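Local atomic coordinates of Alpha/beta hydrolase family protein (Bacillus anthracis, PDB entry 3OOS), a protein that belongs to the alpha/beta hydrolase fold family and probably acts as a hydrolase on a substrate that has not been identified. Residues G23-V28 / L88-W93; E16-G21 / V52-L57. All coordinates share one frame; numbering follows the deposited sequence.

Both contacts belong to the same mixed sheet of the alpha/beta hydrolase fold, and their centres lie about 11 Å apart. Contact 2 is buried and pairs strands 13-20 and 51-55 antiparallel through five backbone hydrogen bonds, with side chains on both sheet faces. Contact 1 is only partly buried, and within its two segments the chemistry is apolar: P25 and C27 of one segment against I90 and W93 of the other. It lies where the loop after helix 74-87 enters strand 93-98 beside strand 25-28. Strand 25-28 also borders strand 51-55, with L26 O 2.8 Å from Y53 N, and L88 CD1 packs 3.7 Å from Y53 CE2, bringing the loop of contact 1 against contact 2.

Contact 1 (G23-V28 / L88-W93); sequences GPPLCV and LYINKW
In the alpha/beta hydrolase sheet, strands 25-28 and 93-98 run parallel as neighbours, and this contact is where the loop that leaves helix 74-87 turns into the second of them. P25 and W93 come level at the strand starts, their CA atoms 5.2 Å apart. Backbone bonds from P25 and C27 to G94, just beyond the loop segment, establish the pairing, while the two segments themselves meet through apolar side chains. The main element is the indole of W93, which C27 meets over one face: C27 CB sits 3.5 Å from the centroid of the six-membered ring and 8° off its normal, a CH-pi contact over the ring centre. The thiol is turned further along the same ring, because SG stands anti to the backbone N. It comes to 4.2 Å from that centroid, 29° off the normal, an oblique sulfur-aromatic approach rather than a seat above the centre. W93 CG lies between its own backbone N and carbonyl carbon (chi1 60°), which carries the indole over C27 with a face toward C27 CB. Its NE1 is satisfied by the hydroxyl of Y108, fixing the polar end of the ring, and I84 and R85 of helix 74-87 also touch the side chain. Nearer the surface, the pyrrolidine of P25 crosses the root of W93, with P25 CB 3.8 Å from W93 CB. The same proline is approached by the loop before the strand: P25 CG packs 3.7 Å from K92 O, and P25 CB meets the end of the isoleucine chain, I90 CD1, at 4.0 Å.

Contact 2 (E16-G21 / V52-L57); sequences EYFLKG and VYLVNL
Y53 is flanked by two side chains of segment 16-21, L19 over one face of its ring and Y17 at its edge. L19 CD1 stands 3.8 Å from the Y53 ring centroid and 12° off the normal, a CH-pi contact made by a single methyl branch. At the rim, Y17 CE1 comes to 3.4 Å from Y53 CD2. The two tyrosines lie side by side and point the same way, but their planes are 42° apart, so the pair is oblique. With Y17 CG between its backbone N and carbonyl carbon and Y53 CG anti to its carbonyl carbon, both rings leave the same face of the sheet, their centroids 5.6 Å apart. L88, from the loop after helix 74-87, packs against Y17.

Y17, L19, Y53 and V55 lie on one face of the mixed sheet of the alpha/beta hydrolase fold, since alternate residues of a strand point the same way and the antiparallel register of strands 13-20 and 51-55 pairs Y17 with V55 and L19 with Y53. These two are non-hydrogen-bonded pairs; F18 with L54 and K20 with V52 are hydrogen-bonded pairs. F18 and L54 bond in both directions, L54 N reaching F18 O at 2.8 Å and F18 N reaching L54 O at 2.8 Å. K20 and V52 likewise exchange two bonds, and N56 N continues the pattern to E16 O at 2.9 Å.

On the other face F18 and L54 meet through their CB atoms, 4.3 Å apart. The F18 ring continues toward N56, whose amide plane is nearly perpendicular to it at 89°. E16 and N56 extend alongside each other, and the E16 carboxylate accepts a bond at OE2 from the side chain of N62.

Contact 1 (G23-V28 / L88-W93)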
ATOM      1  N   GLY A  23       4.939  16.254  12.999  1.00 14.80           N
ATOM      2  CA  GLY A  23       3.524  16.534  12.804  1.00 14.10           C
ATOM      3  C   GLY A  23       2.678  15.406  13.352  1.00 13.38           C
ATOM      4  O   GLY A  23       3.188  14.552  14.079  1.00 13.43           O
ATOM      5  N   PRO A  24       1.379  15.392  13.006  1.00 12.85           N
ATOM      6  CA  PRO A  24       0.475  14.334  13.465  1.00 12.19           C
ATOM      7  C   PRO A  24       0.983  12.959  13.029  1.00 11.33           C
ATOM      8  O   PRO A  24       1.609  12.852  11.971  1.00 11.02           O
ATOM      9  CB  PRO A  24      -0.836  14.658  12.750  1.00 12.36           C
ATOM     10  CG  PRO A  24      -0.758  16.110  12.439  1.00 13.03           C
ATOM     11  CD  PRO A  24       0.681  16.397  12.181  1.00 12.98           C
ATOM     12  N   PRO A  25       0.729  11.917  13.843  1.00 10.46           N
ATOM     13  CA  PRO A  25       1.220  10.584  13.505  1.00  9.84           C
ATOM     14  C   PRO A  25       0.468   9.956  12.337  1.00  9.37           C
ATOM     15  O   PRO A  25      -0.759  10.065  12.243  1.00  9.04           O
ATOM     16  CB  PRO A  25       1.003   9.784  14.797  1.00  9.83           C
ATOM     17  CG  PRO A  25      -0.108  10.497  15.503  1.00 10.14           C
ATOM     18  CD  PRO A  25       0.067  11.949  15.162  1.00 10.64           C
ATOM     19  N   LEU A  26       1.225   9.319  11.451  1.00  8.87           N
ATOM     20  CA  LEU A  26       0.667   8.625  10.302  1.00  8.48           C
ATOM     21  C   LEU A  26       1.381   7.291  10.144  1.00  8.32           C
ATOM     22  O   LEU A  26       2.601   7.249   9.978  1.00  8.64           O
ATOM     23  CB  LEU A  26       0.829   9.464   9.032  1.00  8.62           C
ATOM     24  CG  LEU A  26       0.264   8.866   7.741  1.00  8.28           C
ATOM     25  CD1 LEU A  26      -1.255   8.953   7.741  1.00 10.00           C
ATOM     26  CD2 LEU A  26       0.829   9.590   6.535  1.00  8.97           C
ATOM     27  N   CYS A  27       0.612   6.212  10.211  1.00  8.06           N
ATOM     28  CA  CYS A  27       1.123   4.875   9.952  1.00  8.10           C
ATOM     29  C   CYS A  27       1.066   4.586   8.454  1.00  8.03           C
ATOM     30  O   CYS A  27       0.047   4.830   7.805  1.00  8.09           O
ATOM     31  CB  CYS A  27       0.305   3.836  10.727  1.00  8.19           C
ATOM     32  SG  CYS A  27       0.825   2.130  10.490  0.90  8.38           S
ATOM     33  N   VAL A  28       2.172   4.090   7.910  1.00  7.94           N
ATOM     34  CA  VAL A  28       2.235   3.668   6.511  1.00  8.14           C
ATOM     35  C   VAL A  28       2.801   2.260   6.451  1.00  8.34           C
ATOM     36  O   VAL A  28       3.828   1.972   7.062  1.00  8.59           O
ATOM     37  CB  VAL A  28       3.129   4.599   5.648  1.00  8.02           C
ATOM     38  CG1 VAL A  28       3.305   4.029   4.229  1.00  8.55           C
ATOM     39  CG2 VAL A  28       2.555   6.011   5.596  1.00  8.11           C
ATOM     40  N   LEU A  88       3.201   2.734  21.435  1.00  8.85           N
ATOM     41  CA  LEU A  88       3.710   4.089  21.229  1.00  8.89           C
ATOM     42  C   LEU A  88       2.940   5.129  22.048  1.00  9.28           C
ATOM     43  O   LEU A  88       3.236   6.323  21.970  1.00  9.29           O
ATOM     44  CB  LEU A  88       3.639   4.454  19.740  1.00  8.66           C
ATOM     45  CG  LEU A  88       4.666   3.784  18.826  1.00  8.50           C
ATOM     46  CD1 LEU A  88       4.253   3.883  17.364  1.00  8.89           C
ATOM     47  CD2 LEU A  88       6.043   4.401  19.057  1.00  9.07           C
ATOM     48  N   TYR A  89       1.955   4.673  22.825  1.00  9.36           N
ATOM     49  CA  TYR A  89       1.093   5.573  23.605  1.00  9.71           C
ATOM     50  C   TYR A  89       0.480   6.677  22.733  1.00 10.12           C
ATOM     51  O   TYR A  89       0.407   7.850  23.118  1.00 10.51           O
ATOM     52  CB  TYR A  89       1.835   6.126  24.837  1.00  9.81           C
ATOM     53  CG  TYR A  89       1.888   5.120  25.960  1.00  9.55           C
ATOM     54  CD1 TYR A  89       0.930   5.137  26.973  1.00  9.88           C
ATOM     55  CD2 TYR A  89       2.871   4.128  25.994  1.00  9.80           C
ATOM     56  CE1 TYR A  89       0.955   4.207  28.000  1.00 10.39           C
ATOM     57  CE2 TYR A  89       2.901   3.185  27.020  1.00 10.39           C
ATOM     58  CZ  TYR A  89       1.937   3.234  28.019  1.00 10.79           C
ATOM     59  OH  TYR A  89       1.945   2.320  29.046  1.00 12.24           O
ATOM     60  N   ILE A  90       0.053   6.267  21.541  1.00 10.34           N
ATOM     61  CA  ILE A  90      -0.647   7.134  20.600  1.00 10.53           C
ATOM     62  C   ILE A  90      -2.126   6.772  20.676  1.00 10.99           C
ATOM     63  O   ILE A  90      -2.487   5.606  20.546  1.00 11.15           O
ATOM     64  CB  ILE A  90      -0.098   6.954  19.161  1.00 10.34           C
ATOM     65  CG1 ILE A  90       1.306   7.562  19.041  1.00 10.31           C
ATOM     66  CG2 ILE A  90      -1.048   7.559  18.118  1.00 10.38           C
ATOM     67  CD1 ILE A  90       2.024   7.231  17.730  1.00 10.61           C
ATOM     68  N   ASN A  91      -2.974   7.770  20.909  1.00 11.59           N
ATOM     69  CA  ASN A  91      -4.407   7.531  21.036  1.00 12.33           C
ATOM     70  C   ASN A  91      -5.064   7.248  19.682  1.00 11.83           C
ATOM     71  O   ASN A  91      -5.822   6.281  19.534  1.00 11.97           O
ATOM     72  CB  ASN A  91      -5.078   8.719  21.734  1.00 13.41           C
ATOM     73  CG  ASN A  91      -6.542   8.476  22.022  1.00 15.90           C
ATOM     74  OD1 ASN A  91      -7.403   9.233  21.572  1.00 20.07           O
ATOM     75  ND2 ASN A  91      -6.837   7.414  22.765  1.00 19.01           N
ATOM     76  N   LYS A  92      -4.771   8.110  18.711  1.00 11.44           N
ATOM     77  CA  LYS A  92      -5.259   7.948  17.346  0.50 10.98           C
ATOM     78  C   LYS A  92      -4.169   8.338  16.361  1.00 10.66           C
ATOM     79  O   LYS A  92      -3.366   9.231  16.633  1.00 10.71           O
ATOM     80  CB  LYS A  92      -6.505   8.811  17.103  0.50 11.19           C
ATOM     81  CG  LYS A  92      -7.752   8.352  17.847  0.50 11.64           C
ATOM     82  CD  LYS A  92      -8.863   9.389  17.787  0.50 12.40           C
ATOM     83  CE  LYS A  92      -9.488   9.460  16.403  0.50 12.82           C
ATOM     84  NZ  LYS A  92     -10.699  10.329  16.390  0.50 13.42           N
ATOM     85  N   TRP A  93      -4.137   7.661  15.218  1.00 10.07           N
ATOM     86  CA  TRP A  93      -3.235   8.060  14.135  1.00  9.49           C
ATOM     87  C   TRP A  93      -3.884   7.873  12.769  1.00  9.24           C
ATOM     88  O   TRP A  93      -4.941   7.247  12.653  1.00  9.11           O
ATOM     89  CB  TRP A  93      -1.866   7.355  14.218  1.00  9.48           C
ATOM     90  CG  TRP A  93      -1.842   5.836  14.140  1.00  9.06           C
ATOM     91  CD1 TRP A  93      -2.898   4.981  13.935  1.00  8.64           C
ATOM     92  CD2 TRP A  93      -0.674   5.010  14.228  1.00  8.76           C
ATOM     93  NE1 TRP A  93      -2.453   3.678  13.914  1.00  8.13           N
ATOM     94  CE2 TRP A  93      -1.093   3.669  14.089  1.00  8.60           C
ATOM     95  CE3 TRP A  93       0.691   5.277  14.419  1.00  9.02           C
ATOM     96  CZ2 TRP A  93      -0.196   2.594  14.138  1.00  8.41           C
ATOM     97  CZ3 TRP A  93       1.582   4.210  14.467  1.00  8.97           C
ATOM     98  CH2 TRP A  93       1.134   2.887  14.327  1.00  8.94           C
TER

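Contact 2 (E16-G21 / V52-L57)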
ATOM      1  N   GLU A  16       9.867  -4.018  13.600  1.00  8.42           N
ATOM      2  CA  GLU A  16      10.755  -2.994  13.087  1.00  8.31           C
ATOM      3  C   GLU A  16       9.927  -1.950  12.340  1.00  8.06           C
ATOM      4  O   GLU A  16       9.020  -2.295  11.575  1.00  7.92           O
ATOM      5  CB  GLU A  16      11.766  -3.630  12.134  1.00  8.26           C
ATOM      6  CG  GLU A  16      12.805  -2.665  11.578  1.00  8.85           C
ATOM      7  CD  GLU A  16      13.765  -3.350  10.627  1.00  9.30           C
ATOM      8  OE1 GLU A  16      13.295  -4.055   9.704  1.00  9.57           O
ATOM      9  OE2 GLU A  16      14.990  -3.184  10.803  1.00 10.19           O
ATOM     10  N   TYR A  17      10.227  -0.677  12.572  1.00  7.86           N
ATOM     11  CA  TYR A  17       9.601   0.398  11.798  1.00  7.74           C
ATOM     12  C   TYR A  17      10.558   1.573  11.664  1.00  7.82           C
ATOM     13  O   TYR A  17      11.520   1.705  12.429  1.00  7.87           O
ATOM     14  CB  TYR A  17       8.270   0.855  12.423  1.00  7.78           C
ATOM     15  CG  TYR A  17       8.451   1.606  13.721  1.00  7.59           C
ATOM     16  CD1 TYR A  17       8.608   2.999  13.737  1.00  7.38           C
ATOM     17  CD2 TYR A  17       8.487   0.925  14.934  1.00  8.61           C
ATOM     18  CE1 TYR A  17       8.797   3.684  14.935  1.00  8.29           C
ATOM     19  CE2 TYR A  17       8.674   1.600  16.128  1.00  8.88           C
ATOM     20  CZ  TYR A  17       8.824   2.974  16.124  1.00  8.45           C
ATOM     21  OH  TYR A  17       9.019   3.629  17.314  1.00  8.83           O
ATOM     22  N   PHE A  18      10.269   2.436  10.700  1.00  7.74           N
ATOM     23  CA  PHE A  18      11.124   3.575  10.419  1.00  8.13           C
ATOM     24  C   PHE A  18      10.342   4.854  10.628  1.00  8.23           C
ATOM     25  O   PHE A  18       9.181   4.950  10.223  1.00  8.87           O
ATOM     26  CB  PHE A  18      11.697   3.451   9.000  1.00  7.97           C
ATOM     27  CG  PHE A  18      12.382   2.134   8.764  1.00  8.28           C
ATOM     28  CD1 PHE A  18      13.734   1.979   9.061  1.00  8.10           C
ATOM     29  CD2 PHE A  18      11.661   1.030   8.310  1.00  8.60           C
ATOM     30  CE1 PHE A  18      14.371   0.750   8.885  1.00  8.30           C
ATOM     31  CE2 PHE A  18      12.286  -0.208   8.128  1.00  8.69           C
ATOM     32  CZ  PHE A  18      13.644  -0.347   8.419  1.00  8.69           C
ATOM     33  N   LEU A  19      10.975   5.822  11.288  1.00  8.43           N
ATOM     34  CA  LEU A  19      10.340   7.105  11.575  1.00  8.47           C
ATOM     35  C   LEU A  19      10.998   8.244  10.810  1.00  8.75           C
ATOM     36  O   LEU A  19      12.226   8.350  10.767  1.00  8.84           O
ATOM     37  CB  LEU A  19      10.380   7.411  13.078  1.00  8.76           C
ATOM     38  CG  LEU A  19       9.786   8.768  13.498  1.00  8.89           C
ATOM     39  CD1 LEU A  19       8.266   8.795  13.310  1.00 10.16           C
ATOM     40  CD2 LEU A  19      10.146   9.103  14.933  1.00 10.20           C
ATOM     41  N   LYS A  20      10.169   9.094  10.210  1.00  8.89           N
ATOM     42  CA  LYS A  20      10.637  10.346   9.615  1.00  9.44           C
ATOM     43  C   LYS A  20       9.517  11.374   9.634  1.00  9.96           C
ATOM     44  O   LYS A  20       8.365  11.057   9.332  1.00  9.78           O
ATOM     45  CB  LYS A  20      11.137  10.129   8.181  1.00  9.40           C
ATOM     46  CG  LYS A  20      11.710  11.380   7.517  1.00  9.90           C
ATOM     47  CD  LYS A  20      12.232  11.070   6.126  1.00 10.71           C
ATOM     48  CE  LYS A  20      12.567  12.342   5.357  1.00 10.89           C
ATOM     49  NZ  LYS A  20      13.130  12.049   4.012  1.00 12.57           N
ATOM     50  N   GLY A  21       9.862  12.600  10.013  1.00 10.66           N
ATOM     51  CA  GLY A  21       8.932  13.716   9.916  1.00 11.80           C
ATOM     52  C   GLY A  21       8.403  14.216  11.244  1.00 12.83           C
ATOM     53  O   GLY A  21       8.427  13.502  12.250  1.00 12.81           O
ATOM     54  N   VAL A  52       5.813  10.122  10.219  1.00  9.04           N
ATOM     55  CA  VAL A  52       5.478   8.893   9.496  1.00  8.64           C
ATOM     56  C   VAL A  52       6.136   7.661  10.101  1.00  8.36           C
ATOM     57  O   VAL A  52       7.358   7.607  10.240  1.00  8.61           O
ATOM     58  CB  VAL A  52       5.819   9.010   7.987  1.00  8.50           C
ATOM     59  CG1 VAL A  52       5.436   7.732   7.239  1.00  8.32           C
ATOM     60  CG2 VAL A  52       5.106  10.215   7.381  1.00  9.23           C
ATOM     61  N   TYR A  53       5.298   6.690  10.461  1.00  8.14           N
ATOM     62  CA  TYR A  53       5.732   5.398  10.981  1.00  8.09           C
ATOM     63  C   TYR A  53       5.601   4.366   9.870  1.00  7.94           C
ATOM     64  O   TYR A  53       4.501   3.881   9.583  1.00  8.04           O
ATOM     65  CB  TYR A  53       4.884   5.001  12.200  1.00  8.25           C
ATOM     66  CG  TYR A  53       5.099   5.911  13.388  1.00  8.36           C
ATOM     67  CD1 TYR A  53       4.437   7.141  13.484  1.00  8.47           C
ATOM     68  CD2 TYR A  53       5.974   5.554  14.409  1.00  8.42           C
ATOM     69  CE1 TYR A  53       4.644   7.985  14.573  1.00  8.53           C
ATOM     70  CE2 TYR A  53       6.189   6.390  15.497  1.00  8.70           C
ATOM     71  CZ  TYR A  53       5.520   7.602  15.574  1.00  8.85           C
ATOM     72  OH  TYR A  53       5.732   8.432  16.649  1.00 10.05           O
ATOM     73  N   LEU A  54       6.730   4.063   9.235  1.00  7.68           N
ATOM     74  CA  LEU A  54       6.789   3.104   8.134  1.00  7.52           C
ATOM     75  C   LEU A  54       7.070   1.719   8.709  1.00  7.41           C
ATOM     76  O   LEU A  54       8.197   1.425   9.110  1.00  7.63           O
ATOM     77  CB  LEU A  54       7.871   3.521   7.129  1.00  7.40           C
ATOM     78  CG  LEU A  54       8.092   2.658   5.881  1.00  7.05           C
ATOM     79  CD1 LEU A  54       6.863   2.660   4.981  1.00  8.43           C
ATOM     80  CD2 LEU A  54       9.321   3.152   5.119  1.00  7.86           C
ATOM     81  N   VAL A  55       6.035   0.882   8.753  1.00  7.37           N
ATOM     82  CA  VAL A  55       6.073  -0.372   9.509  1.00  7.50           C
ATOM     83  C   VAL A  55       6.429  -1.604   8.673  1.00  7.54           C
ATOM     84  O   VAL A  55       5.887  -1.818   7.585  1.00  7.71           O
ATOM     85  CB  VAL A  55       4.724  -0.616  10.239  1.00  7.40           C
ATOM     86  CG1 VAL A  55       4.749  -1.920  11.047  1.00  7.43           C
ATOM     87  CG2 VAL A  55       4.388   0.563  11.142  1.00  7.82           C
ATOM     88  N   ASN A  56       7.354  -2.402   9.202  1.00  7.72           N
ATOM     89  CA  ASN A  56       7.576  -3.764   8.723  1.00  7.73           C
ATOM     90  C   ASN A  56       6.647  -4.726   9.463  1.00  7.89           C
ATOM     91  O   ASN A  56       6.740  -4.883  10.685  1.00  8.04           O
ATOM     92  CB  ASN A  56       9.050  -4.176   8.895  1.00  7.92           C
ATOM     93  CG  ASN A  56       9.915  -3.805   7.694  1.00  8.21           C
ATOM     94  OD1 ASN A  56      11.140  -3.660   7.811  1.00 10.35           O
ATOM     95  ND2 ASN A  56       9.290  -3.663   6.537  1.00  6.85           N
ATOM     96  N   LEU A  57       5.736  -5.350   8.722  1.00  7.97           N
ATOM     97  CA  LEU A  57       4.756  -6.259   9.313  1.00  8.48           C
ATOM     98  C   LEU A  57       5.396  -7.593   9.696  1.00  8.65           C
ATOM     99  O   LEU A  57       6.587  -7.806   9.465  1.00  8.70           O
ATOM    100  CB  LEU A  57       3.582  -6.477   8.355  1.00  8.36           C
ATOM    101  CG  LEU A  57       2.761  -5.230   8.012  1.00  8.86           C
ATOM    102  CD1 LEU A  57       1.704  -5.568   6.977  1.00  9.85           C
ATOM    103  CD2 LEU A  57       2.135  -4.623   9.264  1.00 10.02           C
TER